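Local atomic coordinates of pentalenene synthase (Streptomyces chartreusis NRRL 3882, PDB entry 6Q4S), a protein that probably converts farnesyl diphosphate into the bicyclic sesquiterpene alcohol 7-epi-alpha-eudesmol, with magnesium needed to remove the diphosphate and start a 1,10-cyclization. Residues Asp12-Glu17 and Tyr58-Ala63. Residues are numbered along the deposited sequence; the frame is centred on the assembly and turned at random.
Sequences DTPVSE and YPHASA
P14 and P59 meet where segment 12-17, extended as far as S16, passes over a type I beta turn, Y58 to A61, which links helices 50-57 and 63-79 in the all-helical class I terpene synthase fold. P59 has the turn's second position, where its ring-fixed phi of -71° suits the bend. The closing bond, from A61 N to Y58 O, is weak at 3.4 Å.

The closest approach is not between rings: the carbonyl oxygen P14 O comes within 3.1 Å of P59 CB, a close van der Waals contact. The two prolines also pack their CB atoms against each other at 4.1 Å. Beyond them, P14 CG reaches H60 CE1 at 4.3 Å, while the H60 ring also meets that of H303, on helix 288-313. Two compact prolines suit this place because they add apolar surface with few rotatable bonds and no backbone N-H to satisfy.

S16 makes the polar half of the contact. No direct hydrogen bond joins the two segments; the backbone of S16 is bonded instead to A55 of helix 50-57, and S16 CA lies 3.6 Å from P59 O in a CH···O contact. Its OG stands anti to the backbone N (chi1 173°), where it accepts from H18 N in an ST turn just ahead of helix 19-32. A small hydroxyl fits this buried position because it can accept that bond and still donate one to a water, 2.7 Å from OG. The water in turn donates both of its hydrogens to the turn: one goes to P59 O, and the other to A61 O, 2.6 Å from the water oxygen.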
loop_
_atom_site.group_PDB
_atom_site.type_symbol
_atom_site.label_atom_id
_atom_site.label_comp_id
_atom_site.label_asym_id
_atom_site.label_seq_id
_atom_site.Cartn_x
_atom_site.Cartn_y
_atom_site.Cartn_z
ATOM N N ASP A 12 12.353 -0.729 30.214
ATOM C CA ASP A 12 12.544 0.597 30.824
ATOM C C ASP A 12 12.726 1.518 29.619
ATOM O O ASP A 12 13.580 1.260 28.738
ATOM C CB ASP A 12 13.775 0.600 31.761
ATOM C CG ASP A 12 13.966 1.921 32.477
ATOM O OD1 ASP A 12 12.953 2.585 32.798
ATOM O OD2 ASP A 12 15.135 2.290 32.741
ATOM N N THR A 13 11.925 2.565 29.547
ATOM C CA THR A 13 11.732 3.182 28.237
ATOM C C THR A 13 11.767 4.702 28.380
ATOM O O THR A 13 11.050 5.265 29.222
ATOM C CB THR A 13 10.446 2.472 27.641
ATOM O OG1 THR A 13 10.779 1.699 26.499
ATOM C CG2 THR A 13 9.302 3.316 27.490
ATOM N N PRO A 14 12.610 5.398 27.559
ATOM C CA PRO A 14 12.658 6.865 27.678
ATOM C C PRO A 14 11.385 7.617 27.273
ATOM O O PRO A 14 10.535 7.105 26.551
ATOM C CB PRO A 14 13.864 7.265 26.805
ATOM C CG PRO A 14 14.221 6.070 25.980
ATOM C CD PRO A 14 13.656 4.854 26.657
ATOM N N VAL A 15 11.244 8.810 27.797
ATOM C CA VAL A 15 10.173 9.688 27.486
ATOM C C VAL A 15 10.722 10.957 26.855
ATOM O O VAL A 15 11.681 11.513 27.363
ATOM C CB VAL A 15 9.420 10.023 28.755
ATOM C CG1 VAL A 15 8.270 10.951 28.448
ATOM C CG2 VAL A 15 8.874 8.733 29.370
ATOM N N SER A 16 10.125 11.443 25.772
ATOM C CA SER A 16 10.667 12.644 25.143
ATOM C C SER A 16 10.692 13.870 26.083
ATOM O O SER A 16 9.682 14.237 26.747
ATOM C CB SER A 16 9.912 12.997 23.882
ATOM O OG SER A 16 10.304 14.237 23.325
ATOM N N GLU A 17 11.827 14.562 26.053
ATOM C CA GLU A 17 11.942 15.901 26.704
ATOM C C GLU A 17 11.118 17.000 26.039
ATOM O O GLU A 17 10.872 18.095 26.628
ATOM C CB GLU A 17 13.424 16.299 26.773
ATOM C CG GLU A 17 14.037 16.689 25.436
ATOM C CD GLU A 17 15.543 16.883 25.505
ATOM O OE1 GLU A 17 16.033 17.418 26.540
ATOM O OE2 GLU A 17 16.237 16.520 24.528
ATOM N N TYR A 58 7.375 7.760 20.879
ATOM C CA TYR A 58 8.419 8.226 19.947
ATOM C C TYR A 58 9.462 9.058 20.740
ATOM O O TYR A 58 9.609 10.245 20.517
ATOM C CB TYR A 58 7.793 9.071 18.834
ATOM C CG TYR A 58 6.812 8.248 18.001
ATOM C CD1 TYR A 58 7.257 7.132 17.314
ATOM C CD2 TYR A 58 5.476 8.558 17.969
ATOM C CE1 TYR A 58 6.378 6.322 16.620
ATOM C CE2 TYR A 58 4.590 7.747 17.268
ATOM C CZ TYR A 58 5.040 6.636 16.629
ATOM O OH TYR A 58 4.209 5.813 15.876
ATOM N N PRO A 59 10.129 8.437 21.707
ATOM C CA PRO A 59 10.897 9.297 22.655
ATOM C C PRO A 59 12.149 9.962 22.094
ATOM O O PRO A 59 12.650 10.897 22.731
ATOM C CB PRO A 59 11.275 8.315 23.766
ATOM C CG PRO A 59 11.380 7.021 23.035
ATOM C CD PRO A 59 10.192 7.032 22.103
ATOM N N HIS A 60 12.635 9.503 20.939
ATOM C CA HIS A 60 13.846 10.036 20.305
ATOM C C HIS A 60 13.601 11.118 19.275
ATOM O O HIS A 60 14.536 11.487 18.629
ATOM C CB HIS A 60 14.668 8.936 19.683
ATOM C CG HIS A 60 15.132 7.914 20.654
ATOM N ND1 HIS A 60 16.069 8.181 21.628
ATOM C CD2 HIS A 60 14.809 6.602 20.784
ATOM C CE1 HIS A 60 16.277 7.083 22.336
ATOM N NE2 HIS A 60 15.547 6.105 21.823
ATOM N N ALA A 61 12.373 11.622 19.140
ATOM C CA ALA A 61 12.060 12.525 18.068
ATOM C C ALA A 61 12.736 13.845 18.355
ATOM O O ALA A 61 12.763 14.287 19.527
ATOM C CB ALA A 61 10.567 12.730 17.984
ATOM N N SER A 62 13.202 14.530 17.297
ATOM C CA SER A 62 13.552 15.924 17.462
ATOM C C SER A 62 12.324 16.688 17.867
ATOM O O SER A 62 11.185 16.170 17.722
ATOM C CB SER A 62 14.086 16.497 16.161
ATOM O OG SER A 62 13.022 16.649 15.258
ATOM N N ALA A 63 12.505 17.928 18.312
ATOM C CA ALA A 63 11.415 18.698 18.765
ATOM C C ALA A 63 10.414 19.020 17.664
ATOM O O ALA A 63 9.189 19.091 17.938
ATOM C CB ALA A 63 11.883 19.977 19.440
HETATM O O HOH W 1 12.468 13.423 22.014
#